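Local coordinates for 2-hydroxyisobutyryl-CoA synthetase (Aquincola tertiaricarbonis, PDB 6HDW), which is a synthetase of the AMP-binding, ANL-superfamily type, built from a large N-terminal part and a smaller C-terminal domain, at residues M281-N286 with D302-E307; R322-Y327 with R339-D344; D344-T349 with P360-G365. All coordinates share one frame; numbering follows the deposited sequence.

Interaction 1. Residues M281-N286 with D302-E307; sequences MSPFMN and DIIYTE. With 8LE ([[(2~{R},3~{S},4~{R},5~{R})-5-(6-aminopurin-9-yl)-3,4-bis(oxidanyl)oxolan-2-yl]methoxy-oxidanyl-phosphoryl] 2-methyl-2-oxidanyl-propanoate), chain B.
Ile304 presses a methyl group onto two backbone carbonyl oxygens of the loop 281-286. Its CD1 lies 3.1 Å from Met281 O and 3.4 Å from Pro283 O. Apolar carbon thus meets polar oxygen at close range. The peptide bond before Pro283 is cis, and the loop turns sharply there. CD1 can reach this bend because Ile304 CG1 stands beside its own backbone N (chi1 -76°).

The neighbouring packing is apolar. Pro283 CG meets Ile303 CG2 at 3.7 Å, and helix 141-157 covers the same proline. Asn286 lies across Ile304, with its CB 3.7 Å from Ile304 CB.

One water joins the two backbones. It donates to Asn286 O at 2.8 Å and to Ile304 O at 2.9 Å. It is also hydrogen-bonded to Thr306 OG1, at 2.8 Å. Three protein groups therefore fix its place, and two buried carbonyls are satisfied through it.

Phe284 turns from the strand to the bound 8LE. Methyl CAA of the ligand sits over one ring face, 3.7 Å above the plane and offset toward the rim. His151 meets the ring edge-to-face. Ser282 OG lies at the ring edge and bonds back to Ala279 O, while the backbone N of Ala279 binds the ligand.

The loop thus has two sides. One lines the pocket around the ligand's methyl groups. The other rests on the first residues of strand 304-310. The chemistry implies a junction held by buried hydrocarbon packing and a bridging water, so the position of the loop on the strand probably helps to place Phe284 beside the ligand methyls.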
loop_
_atom_site.group_PDB
_atom_site.type_symbol
_atom_site.label_atom_id
_atom_site.label_comp_id
_atom_site.label_asym_id
_atom_site.label_seq_id
_atom_site.Cartn_x
_atom_site.Cartn_y
_atom_site.Cartn_z
ATOM N N MET A 281 -12.965 14.284 1.881
ATOM C CA MET A 281 -13.070 14.814 3.234
ATOM C C MET A 281 -12.010 14.326 4.214
ATOM O O MET A 281 -12.227 14.478 5.414
ATOM C CB MET A 281 -14.474 14.568 3.811
ATOM C CG MET A 281 -15.512 15.416 3.174
ATOM S SD MET A 281 -14.936 17.112 2.923
ATOM C CE MET A 281 -16.234 17.690 2.124
ATOM N N SER A 282 -10.861 13.790 3.737
ATOM C CA SER A 282 -9.785 13.370 4.644
ATOM C C SER A 282 -9.357 14.602 5.457
ATOM O O SER A 282 -9.199 15.657 4.849
ATOM C CB SER A 282 -8.610 12.785 3.874
ATOM O OG SER A 282 -9.020 11.661 3.113
ATOM N N PRO A 283 -9.299 14.574 6.810
ATOM C CA PRO A 283 -9.498 13.431 7.726
ATOM C C PRO A 283 -10.942 12.914 7.723
ATOM O O PRO A 283 -11.843 13.555 8.254
ATOM C CB PRO A 283 -9.003 13.985 9.076
ATOM C CG PRO A 283 -9.237 15.456 8.993
ATOM C CD PRO A 283 -8.977 15.810 7.552
ATOM N N PHE A 284 -11.167 11.785 7.037
ATOM C CA PHE A 284 -12.488 11.172 6.823
ATOM C C PHE A 284 -13.096 10.572 8.091
ATOM O O PHE A 284 -14.307 10.340 8.139
ATOM C CB PHE A 284 -12.444 10.138 5.676
ATOM C CG PHE A 284 -11.425 9.048 5.887
ATOM C CD1 PHE A 284 -11.721 7.940 6.675
ATOM C CD2 PHE A 284 -10.158 9.141 5.324
ATOM C CE1 PHE A 284 -10.765 6.958 6.909
ATOM C CE2 PHE A 284 -9.207 8.147 5.549
ATOM C CZ PHE A 284 -9.514 7.069 6.345
ATOM N N MET A 285 -12.261 10.354 9.128
ATOM C CA MET A 285 -12.719 9.858 10.426
ATOM C C MET A 285 -13.463 10.960 11.214
ATOM O O MET A 285 -13.816 10.732 12.375
ATOM C CB MET A 285 -11.551 9.267 11.242
ATOM C CG MET A 285 -11.001 7.990 10.671
ATOM S SD MET A 285 -9.674 7.315 11.681
ATOM C CE MET A 285 -10.605 6.491 12.933
ATOM N N ASN A 286 -13.748 12.137 10.571
ATOM C CA ASN A 286 -14.500 13.265 11.174
ATOM C C ASN A 286 -15.898 12.827 11.686
ATOM O O ASN A 286 -16.500 13.511 12.518
ATOM C CB ASN A 286 -14.593 14.457 10.207
ATOM C CG ASN A 286 -15.494 14.200 9.024
ATOM O OD1 ASN A 286 -15.149 13.457 8.116
ATOM N ND2 ASN A 286 -16.686 14.778 9.023
ATOM N N ASP A 302 -15.311 20.296 15.244
ATOM C CA ASP A 302 -14.137 21.177 15.234
ATOM C C ASP A 302 -13.017 20.673 14.314
ATOM O O ASP A 302 -12.025 21.381 14.124
ATOM C CB ASP A 302 -13.632 21.454 16.655
ATOM C CG ASP A 302 -13.383 20.201 17.456
ATOM O OD1 ASP A 302 -14.374 19.558 17.873
ATOM O OD2 ASP A 302 -12.204 19.861 17.664
ATOM N N ILE A 303 -13.174 19.462 13.739
ATOM C CA ILE A 303 -12.229 18.893 12.771
ATOM C C ILE A 303 -12.782 19.214 11.364
ATOM O O ILE A 303 -12.105 19.872 10.572
ATOM C CB ILE A 303 -11.931 17.378 13.008
ATOM C CG1 ILE A 303 -11.210 17.165 14.361
ATOM C CG2 ILE A 303 -11.094 16.808 11.849
ATOM C CD1 ILE A 303 -11.118 15.727 14.881
ATOM N N ILE A 304 -14.046 18.813 11.108
ATOM C CA ILE A 304 -14.809 19.084 9.889
ATOM C C ILE A 304 -16.237 19.409 10.307
ATOM O O ILE A 304 -16.831 18.671 11.099
ATOM C CB ILE A 304 -14.727 17.909 8.858
ATOM C CG1 ILE A 304 -13.363 17.909 8.130
ATOM C CG2 ILE A 304 -15.913 17.897 7.843
ATOM C CD1 ILE A 304 -13.038 16.638 7.438
ATOM N N TYR A 305 -16.786 20.511 9.778
ATOM C CA TYR A 305 -18.160 20.916 10.073
ATOM C C TYR A 305 -19.146 20.069 9.260
ATOM O O TYR A 305 -19.142 20.119 8.025
ATOM C CB TYR A 305 -18.352 22.430 9.828
ATOM C CG TYR A 305 -19.730 22.972 10.158
ATOM C CD1 TYR A 305 -20.366 22.646 11.356
ATOM C CD2 TYR A 305 -20.362 23.878 9.312
ATOM C CE1 TYR A 305 -21.626 23.156 11.670
ATOM C CE2 TYR A 305 -21.614 24.408 9.624
ATOM C CZ TYR A 305 -22.242 24.043 10.803
ATOM O OH TYR A 305 -23.474 24.566 11.109
ATOM N N THR A 306 -19.966 19.266 9.959
ATOM C CA THR A 306 -20.973 18.416 9.331
ATOM C C THR A 306 -22.347 19.063 9.496
ATOM O O THR A 306 -22.724 19.447 10.604
ATOM C CB THR A 306 -20.942 16.974 9.898
ATOM O OG1 THR A 306 -19.651 16.396 9.702
ATOM C CG2 THR A 306 -21.997 16.061 9.263
ATOM N N GLU A 307 -23.093 19.159 8.386
ATOM C CA GLU A 307 -24.466 19.660 8.341
ATOM C C GLU A 307 -25.309 18.557 7.717
ATOM O O GLU A 307 -24.947 18.041 6.664
ATOM C CB GLU A 307 -24.575 20.914 7.460
ATOM C CG GLU A 307 -23.639 22.051 7.806
ATOM C CD GLU A 307 -23.635 23.146 6.760
ATOM O OE1 GLU A 307 -22.803 23.073 5.828
ATOM O OE2 GLU A 307 -24.499 24.048 6.840
HETATM C C2 8LE B . -21.804 4.298 5.368
HETATM C CAA 8LE B . -12.109 6.978 2.802
HETATM C CAZ 8LE B . -13.474 6.313 3.060
HETATM C CAB 8LE B . -14.298 7.159 4.048
HETATM O OAF 8LE B . -13.263 5.042 3.661
HETATM C CAS 8LE B . -14.226 6.116 1.718
HETATM O OAD 8LE B . -14.614 5.003 1.372
HETATM O OAQ 8LE B . -14.392 7.242 0.963
HETATM P PBC 8LE B . -14.843 7.301 -0.618
HETATM O OAI 8LE B . -13.992 6.234 -1.439
HETATM O OAE 8LE B . -14.716 8.688 -1.123
HETATM O "O5'" 8LE B . -16.355 6.854 -0.649
HETATM C "C5'" 8LE B . -17.230 7.579 0.205
HETATM C "C4'" 8LE B . -18.590 6.938 0.170
HETATM O "O4'" 8LE B . -18.495 5.631 0.788
HETATM C "C3'" 8LE B . -19.451 7.746 1.059
HETATM O "O3'" 8LE B . -20.056 8.796 0.297
HETATM C "C2'" 8LE B . -20.466 6.702 1.527
HETATM O "O2'" 8LE B . -21.477 6.402 0.518
HETATM C "C1'" 8LE B . -19.588 5.488 1.721
HETATM N N9 8LE B . -19.102 5.370 3.133
HETATM C C8 8LE B . -17.879 5.611 3.617
HETATM N N7 8LE B . -17.899 5.378 4.925
HETATM C C5 8LE B . -19.138 5.007 5.266
HETATM C C4 8LE B . -19.885 5.006 4.147
HETATM N N3 8LE B . -21.190 4.645 4.166
HETATM N N1 8LE B . -21.006 4.307 6.515
HETATM C C6 8LE B . -19.703 4.638 6.432
HETATM N N6 8LE B . -18.944 4.628 7.520
HETATM O O HOH W 1 -17.557 15.927 11.438
#

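Interaction 2. Residues R322-Y327 with R339-D344; sequences RGTPVY and RLLSGD. With 8LE ([[(2~{R},3~{S},4~{R},5~{R})-5-(6-aminopurin-9-yl)-3,4-bis(oxidanyl)oxolan-2-yl]methoxy-oxidanyl-phosphoryl] 2-methyl-2-oxidanyl-propanoate), chain B.
Thr324 OG1 points opposite its backbone N (chi1 -170°), which aims it at Asp344 O. Ser342 OG instead stands between its backbone N and carbonyl carbon (chi1 67°), and this rotation turns it to Pro325 O. Both hydroxyls donate across the contact. The threonine bond is 2.7 Å from OG1 to Asp344 O and lies in the carbonyl plane.

Pro325 O is gripped twice by one residue. Ser342 N approaches it at 3.1 Å, nearly along the C=O axis. Ser342 OG donates to a lone pair of Pro325 O, in the carbonyl plane, at 2.7 Å. The same OG accepts from Asp344 N at 3.2 Å, which makes an ST turn. The serine thus ties strand 322-329 to the bend that carries Asp344.

Strands 322-329 and 340-347 form an antiparallel hairpin. Tyr327 and Leu340 are a hydrogen-bonded pair, with Tyr327 N 3.0 Å from Leu340 O. Val326 and Leu341 are the non-hydrogen-bonded pair beside it. Arg339 and Leu340 both face Tyr327, a G1 beta bulge. Val326 CG1 lies over one face of the Arg339 guanidinium, whose nitrogens reach Glu307, Val92 O and Met314 O.

The far end of the hairpin binds the ligand. Asp344 OD1 accepts from 8LE O2' at 2.6 Å, and OD2 accepts from 8LE O3' at 2.6 Å. Each carboxylate oxygen takes one ribose hydroxyl. Water 2 donates to OD2 as well and is hydrogen-bonded to Tyr327 OH, at the ring edge. An aspartate at this place is the usual ribose ligand in ANL enzymes. Ser342 and Thr324 hold its backbone, and Tyr327 probably helps to steady its carboxylate through the water. The chemistry is consistent with a second shell of hydroxyl groups that positions the ribose-binding acid.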
loop_
_atom_site.group_PDB
_atom_site.type_symbol
_atom_site.label_atom_id
_atom_site.label_comp_id
_atom_site.label_asym_id
_atom_site.label_seq_id
_atom_site.Cartn_x
_atom_site.Cartn_y
_atom_site.Cartn_z
ATOM N N ARG A 322 -33.986 12.756 9.077
ATOM C CA ARG A 322 -33.092 12.220 8.063
ATOM C C ARG A 322 -32.720 13.304 7.053
ATOM O O ARG A 322 -33.542 14.164 6.729
ATOM C CB ARG A 322 -33.748 11.027 7.350
ATOM C CG ARG A 322 -33.734 9.721 8.141
ATOM C CD ARG A 322 -34.835 8.786 7.672
ATOM N NE ARG A 322 -34.362 7.413 7.465
ATOM C CZ ARG A 322 -34.473 6.430 8.357
ATOM N NH1 ARG A 322 -34.024 5.214 8.072
ATOM N NH2 ARG A 322 -35.036 6.656 9.539
ATOM N N GLY A 323 -31.485 13.242 6.566
ATOM C CA GLY A 323 -30.967 14.176 5.575
ATOM C C GLY A 323 -29.640 13.748 4.980
ATOM O O GLY A 323 -29.147 12.645 5.255
ATOM N N THR A 324 -29.046 14.633 4.166
ATOM C CA THR A 324 -27.786 14.357 3.498
ATOM C C THR A 324 -26.602 15.125 4.110
ATOM O O THR A 324 -26.642 16.348 4.213
ATOM C CB THR A 324 -27.897 14.549 1.968
ATOM O OG1 THR A 324 -26.714 14.045 1.362
ATOM C CG2 THR A 324 -28.125 15.995 1.541
ATOM N N PRO A 325 -25.521 14.415 4.488
ATOM C CA PRO A 325 -24.339 15.107 5.028
ATOM C C PRO A 325 -23.646 16.042 4.023
ATOM O O PRO A 325 -23.362 15.674 2.876
ATOM C CB PRO A 325 -23.416 13.960 5.447
ATOM C CG PRO A 325 -24.295 12.762 5.556
ATOM C CD PRO A 325 -25.327 12.951 4.492
ATOM N N VAL A 326 -23.431 17.280 4.459
ATOM C CA VAL A 326 -22.738 18.335 3.722
ATOM C C VAL A 326 -21.539 18.673 4.628
ATOM O O VAL A 326 -21.729 18.900 5.830
ATOM C CB VAL A 326 -23.678 19.535 3.401
ATOM C CG1 VAL A 326 -22.903 20.753 2.904
ATOM C CG2 VAL A 326 -24.744 19.135 2.381
ATOM N N TYR A 327 -20.302 18.583 4.079
ATOM C CA TYR A 327 -19.083 18.759 4.871
ATOM C C TYR A 327 -18.188 19.921 4.472
ATOM O O TYR A 327 -18.018 20.202 3.282
ATOM C CB TYR A 327 -18.232 17.481 4.871
ATOM C CG TYR A 327 -18.926 16.176 5.196
ATOM C CD1 TYR A 327 -19.127 15.780 6.516
ATOM C CD2 TYR A 327 -19.231 15.262 4.191
ATOM C CE1 TYR A 327 -19.665 14.531 6.826
ATOM C CE2 TYR A 327 -19.773 14.014 4.488
ATOM C CZ TYR A 327 -19.992 13.652 5.807
ATOM O OH TYR A 327 -20.537 12.427 6.106
ATOM N N ARG A 339 -18.613 22.920 1.977
ATOM C CA ARG A 339 -19.974 22.482 1.739
ATOM C C ARG A 339 -20.060 21.465 0.591
ATOM O O ARG A 339 -20.881 21.615 -0.311
ATOM C CB ARG A 339 -20.942 23.676 1.577
ATOM C CG ARG A 339 -21.339 24.235 2.928
ATOM C CD ARG A 339 -22.204 25.474 2.886
ATOM N NE ARG A 339 -23.451 25.307 2.138
ATOM C CZ ARG A 339 -24.552 24.732 2.613
ATOM N NH1 ARG A 339 -24.566 24.215 3.833
ATOM N NH2 ARG A 339 -25.639 24.648 1.861
ATOM N N LEU A 340 -19.224 20.405 0.645
ATOM C CA LEU A 340 -19.304 19.336 -0.354
ATOM C C LEU A 340 -20.493 18.437 -0.033
ATOM O O LEU A 340 -20.653 17.988 1.109
ATOM C CB LEU A 340 -18.004 18.510 -0.460
ATOM C CG LEU A 340 -18.015 17.223 -1.335
ATOM C CD1 LEU A 340 -18.013 17.554 -2.815
ATOM C CD2 LEU A 340 -16.811 16.350 -1.042
ATOM N N LEU A 341 -21.340 18.210 -1.047
ATOM C CA LEU A 341 -22.513 17.352 -0.950
ATOM C C LEU A 341 -22.051 15.889 -1.013
ATOM O O LEU A 341 -21.378 15.504 -1.966
ATOM C CB LEU A 341 -23.486 17.693 -2.099
ATOM C CG LEU A 341 -24.714 16.801 -2.317
ATOM C CD1 LEU A 341 -25.652 16.815 -1.107
ATOM C CD2 LEU A 341 -25.467 17.238 -3.552
ATOM N N SER A 342 -22.376 15.093 0.021
ATOM C CA SER A 342 -21.994 13.680 0.055
ATOM C C SER A 342 -22.847 12.815 -0.863
ATOM O O SER A 342 -22.328 11.887 -1.492
ATOM C CB SER A 342 -22.019 13.137 1.477
ATOM O OG SER A 342 -23.342 13.114 1.978
ATOM N N GLY A 343 -24.138 13.134 -0.928
ATOM C CA GLY A 343 -25.122 12.383 -1.700
ATOM C C GLY A 343 -25.578 11.144 -0.949
ATOM O O GLY A 343 -26.215 10.259 -1.524
ATOM N N ASP A 344 -25.258 11.082 0.352
ATOM C CA ASP A 344 -25.589 9.970 1.236
ATOM C C ASP A 344 -26.796 10.309 2.071
ATOM O O ASP A 344 -27.184 11.471 2.116
ATOM C CB ASP A 344 -24.396 9.652 2.149
ATOM C CG ASP A 344 -23.162 9.213 1.398
ATOM O OD1 ASP A 344 -23.275 8.294 0.558
ATOM O OD2 ASP A 344 -22.081 9.766 1.669
HETATM C C2 8LE B . -21.804 4.298 5.368
HETATM C CAA 8LE B . -12.109 6.978 2.802
HETATM C CAZ 8LE B . -13.474 6.313 3.060
HETATM C CAB 8LE B . -14.298 7.159 4.048
HETATM O OAF 8LE B . -13.263 5.042 3.661
HETATM C CAS 8LE B . -14.226 6.116 1.718
HETATM O OAD 8LE B . -14.614 5.003 1.372
HETATM O OAQ 8LE B . -14.392 7.242 0.963
HETATM P PBC 8LE B . -14.843 7.301 -0.618
HETATM O OAI 8LE B . -13.992 6.234 -1.439
HETATM O OAE 8LE B . -14.716 8.688 -1.123
HETATM O "O5'" 8LE B . -16.355 6.854 -0.649
HETATM C "C5'" 8LE B . -17.230 7.579 0.205
HETATM C "C4'" 8LE B . -18.590 6.938 0.170
HETATM O "O4'" 8LE B . -18.495 5.631 0.788
HETATM C "C3'" 8LE B . -19.451 7.746 1.059
HETATM O "O3'" 8LE B . -20.056 8.796 0.297
HETATM C "C2'" 8LE B . -20.466 6.702 1.527
HETATM O "O2'" 8LE B . -21.477 6.402 0.518
HETATM C "C1'" 8LE B . -19.588 5.488 1.721
HETATM N N9 8LE B . -19.102 5.370 3.133
HETATM C C8 8LE B . -17.879 5.611 3.617
HETATM N N7 8LE B . -17.899 5.378 4.925
HETATM C C5 8LE B . -19.138 5.007 5.266
HETATM C C4 8LE B . -19.885 5.006 4.147
HETATM N N3 8LE B . -21.190 4.645 4.166
HETATM N N1 8LE B . -21.006 4.307 6.515
HETATM C C6 8LE B . -19.703 4.638 6.432
HETATM N N6 8LE B . -18.944 4.628 7.520
HETATM O O HOH W 2 -20.895 10.687 3.947
#

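Interaction 3. Residues D344-T349 with P360-G365; sequences DLTLWT and PRLPQG. With 8LE ([[(2~{R},3~{S},4~{R},5~{R})-5-(6-aminopurin-9-yl)-3,4-bis(oxidanyl)oxolan-2-yl]methoxy-oxidanyl-phosphoryl] 2-methyl-2-oxidanyl-propanoate), chain B.
Thr346 and Leu362 cross at about a right angle in the tight, buried part of this contact. Thr346 OG1, turned opposite its backbone N (chi1 -167°), donates to Gly365 O at 2.7 Å, tilted from the carbonyl plane. Leu362 CD2 packs 3.7 Å from Thr346 OG1 and also touches Trp348 CB at 3.7 Å. The side chains of Trp348 and Pro360 lie side by side, pointing the same way. Trp348 NE1 bonds to Val317 O, and the indole meets Tyr319.

Thr349 and Arg361 form a single bridge, an antiparallel hydrogen-bonded pair. Thr349 N lies 2.9 Å from Arg361 O, and Arg361 N is 2.9 Å from Thr349 O. Just after it, residues Leu362 to Gly365 form a type I beta turn. The chain then enters strand 366-369, an edge of the sheet that contains strand 340-347.

The other side is looser and nearer solvent. Leu347 and Pro363 are partly exposed, and their side chains come no closer than 4.2 Å, between CD2 and CD. Thr349 OG1 is a close local exception, 3.3 Å from Pro363 CG. Water 3 links the two segments: it donates to Leu347 O and to Gly365 O, which also accepts from Thr346 OG1, and accepts from Gln364 N.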
loop_
_atom_site.group_PDB
_atom_site.type_symbol
_atom_site.label_atom_id
_atom_site.label_comp_id
_atom_site.label_asym_id
_atom_site.label_seq_id
_atom_site.Cartn_x
_atom_site.Cartn_y
_atom_site.Cartn_z
ATOM N N ASP A 344 -25.258 11.082 0.352
ATOM C CA ASP A 344 -25.589 9.970 1.236
ATOM C C ASP A 344 -26.796 10.309 2.071
ATOM O O ASP A 344 -27.184 11.471 2.116
ATOM C CB ASP A 344 -24.396 9.652 2.149
ATOM C CG ASP A 344 -23.162 9.213 1.398
ATOM O OD1 ASP A 344 -23.275 8.294 0.558
ATOM O OD2 ASP A 344 -22.081 9.766 1.669
ATOM N N LEU A 345 -27.388 9.298 2.737
ATOM C CA LEU A 345 -28.528 9.492 3.619
ATOM C C LEU A 345 -28.154 9.078 5.037
ATOM O O LEU A 345 -27.496 8.050 5.242
ATOM C CB LEU A 345 -29.765 8.713 3.127
ATOM C CG LEU A 345 -31.096 9.104 3.763
ATOM C CD1 LEU A 345 -31.597 10.440 3.233
ATOM C CD2 LEU A 345 -32.133 8.031 3.546
ATOM N N THR A 346 -28.567 9.895 6.009
ATOM C CA THR A 346 -28.338 9.660 7.433
ATOM C C THR A 346 -29.468 10.290 8.262
ATOM O O THR A 346 -30.388 10.889 7.711
ATOM C CB THR A 346 -26.945 10.187 7.840
ATOM O OG1 THR A 346 -26.625 9.681 9.130
ATOM C CG2 THR A 346 -26.873 11.711 7.858
ATOM N N LEU A 347 -29.362 10.166 9.582
ATOM C CA LEU A 347 -30.230 10.750 10.595
ATOM C C LEU A 347 -29.283 11.239 11.689
ATOM O O LEU A 347 -28.391 10.491 12.108
ATOM C CB LEU A 347 -31.201 9.700 11.166
ATOM C CG LEU A 347 -32.272 10.228 12.137
ATOM C CD1 LEU A 347 -33.588 9.515 11.933
ATOM C CD2 LEU A 347 -31.836 10.091 13.589
ATOM N N TRP A 348 -29.482 12.482 12.153
ATOM C CA TRP A 348 -28.649 13.051 13.208
ATOM C C TRP A 348 -29.460 13.466 14.435
ATOM O O TRP A 348 -30.619 13.859 14.312
ATOM C CB TRP A 348 -27.739 14.192 12.690
ATOM C CG TRP A 348 -28.372 15.527 12.364
ATOM C CD1 TRP A 348 -29.685 15.786 12.084
ATOM C CD2 TRP A 348 -27.672 16.765 12.183
ATOM N NE1 TRP A 348 -29.853 17.120 11.791
ATOM C CE2 TRP A 348 -28.632 17.742 11.830
ATOM C CE3 TRP A 348 -26.318 17.141 12.259
ATOM C CZ2 TRP A 348 -28.282 19.076 11.578
ATOM C CZ3 TRP A 348 -25.978 18.462 12.024
ATOM C CH2 TRP A 348 -26.951 19.412 11.684
ATOM N N THR A 349 -28.853 13.337 15.622
ATOM C CA THR A 349 -29.471 13.709 16.901
ATOM C C THR A 349 -28.480 14.543 17.717
ATOM O O THR A 349 -27.286 14.561 17.399
ATOM C CB THR A 349 -29.963 12.466 17.674
ATOM O OG1 THR A 349 -28.865 11.581 17.904
ATOM C CG2 THR A 349 -31.112 11.736 16.973
ATOM N N PRO A 360 -22.871 16.291 17.714
ATOM C CA PRO A 360 -24.076 15.681 17.126
ATOM C C PRO A 360 -23.738 14.241 16.741
ATOM O O PRO A 360 -22.571 13.920 16.492
ATOM C CB PRO A 360 -24.339 16.531 15.874
ATOM C CG PRO A 360 -23.532 17.771 16.062
ATOM C CD PRO A 360 -22.329 17.331 16.823
ATOM N N ARG A 361 -24.737 13.369 16.745
ATOM C CA ARG A 361 -24.529 11.956 16.484
ATOM C C ARG A 361 -25.335 11.475 15.278
ATOM O O ARG A 361 -26.392 12.018 14.974
ATOM C CB ARG A 361 -24.931 11.167 17.756
ATOM C CG ARG A 361 -24.525 9.699 17.804
ATOM C CD ARG A 361 -24.930 9.091 19.128
ATOM N NE ARG A 361 -24.278 7.803 19.384
ATOM C CZ ARG A 361 -24.363 7.133 20.534
ATOM N NH1 ARG A 361 -25.068 7.624 21.548
ATOM N NH2 ARG A 361 -23.739 5.971 20.679
ATOM N N LEU A 362 -24.827 10.442 14.612
ATOM C CA LEU A 362 -25.477 9.713 13.538
ATOM C C LEU A 362 -25.708 8.349 14.218
ATOM O O LEU A 362 -24.797 7.515 14.227
ATOM C CB LEU A 362 -24.565 9.608 12.296
ATOM C CG LEU A 362 -23.929 10.911 11.746
ATOM C CD1 LEU A 362 -23.198 10.649 10.441
ATOM C CD2 LEU A 362 -24.966 12.016 11.529
ATOM N N PRO A 363 -26.854 8.174 14.937
ATOM C CA PRO A 363 -27.052 6.949 15.746
ATOM C C PRO A 363 -27.077 5.621 14.998
ATOM O O PRO A 363 -26.814 4.579 15.605
ATOM C CB PRO A 363 -28.388 7.194 16.458
ATOM C CG PRO A 363 -28.650 8.643 16.335
ATOM C CD PRO A 363 -28.001 9.093 15.077
ATOM N N GLN A 364 -27.438 5.655 13.708
ATOM C CA GLN A 364 -27.521 4.468 12.861
ATOM C C GLN A 364 -26.486 4.541 11.743
ATOM O O GLN A 364 -26.533 3.754 10.789
ATOM C CB GLN A 364 -28.942 4.322 12.292
ATOM C CG GLN A 364 -29.966 3.820 13.297
ATOM C CD GLN A 364 -31.267 4.565 13.164
ATOM O OE1 GLN A 364 -32.064 4.327 12.248
ATOM N NE2 GLN A 364 -31.507 5.495 14.075
ATOM N N GLY A 365 -25.541 5.463 11.895
ATOM C CA GLY A 365 -24.493 5.707 10.918
ATOM C C GLY A 365 -25.077 6.276 9.642
ATOM O O GLY A 365 -26.008 7.088 9.683
HETATM C C2 8LE B . -21.804 4.298 5.368
HETATM C CAA 8LE B . -12.109 6.978 2.802
HETATM C CAZ 8LE B . -13.474 6.313 3.060
HETATM C CAB 8LE B . -14.298 7.159 4.048
HETATM O OAF 8LE B . -13.263 5.042 3.661
HETATM C CAS 8LE B . -14.226 6.116 1.718
HETATM O OAD 8LE B . -14.614 5.003 1.372
HETATM O OAQ 8LE B . -14.392 7.242 0.963
HETATM P PBC 8LE B . -14.843 7.301 -0.618
HETATM O OAI 8LE B . -13.992 6.234 -1.439
HETATM O OAE 8LE B . -14.716 8.688 -1.123
HETATM O "O5'" 8LE B . -16.355 6.854 -0.649
HETATM C "C5'" 8LE B . -17.230 7.579 0.205
HETATM C "C4'" 8LE B . -18.590 6.938 0.170
HETATM O "O4'" 8LE B . -18.495 5.631 0.788
HETATM C "C3'" 8LE B . -19.451 7.746 1.059
HETATM O "O3'" 8LE B . -20.056 8.796 0.297
HETATM C "C2'" 8LE B . -20.466 6.702 1.527
HETATM O "O2'" 8LE B . -21.477 6.402 0.518
HETATM C "C1'" 8LE B . -19.588 5.488 1.721
HETATM N N9 8LE B . -19.102 5.370 3.133
HETATM C C8 8LE B . -17.879 5.611 3.617
HETATM N N7 8LE B . -17.899 5.378 4.925
HETATM C C5 8LE B . -19.138 5.007 5.266
HETATM C C4 8LE B . -19.885 5.006 4.147
HETATM N N3 8LE B . -21.190 4.645 4.166
HETATM N N1 8LE B . -21.006 4.307 6.515
HETATM C C6 8LE B . -19.703 4.638 6.432
HETATM N N6 8LE B . -18.944 4.628 7.520
HETATM O O HOH W 3 -27.748 7.744 11.770
#

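Overall arrangement
Interactions 1 and 2 are buried, while interaction 3 is only partly so. All three reach one antiparallel sheet. Interaction 1 sets a loop on strand 304-310, and interaction 2 pairs the neighbouring strands 322-329 and 340-347. Interaction 3 takes up strand 340-347 where interaction 2 leaves it, with Asp344 in common. Chemistry follows place. Interaction 1 relies on hydrocarbon and a bridging water, interaction 2 on backbone and hydroxyl bonds, and interaction 3 on a short bridge beside a turn. A salt bridge from Glu307 to Arg339 ties 1 to 2. Phe284 and Asp344 bring two parts of 8LE, its methyl groups and its ribose, into contact with this framework.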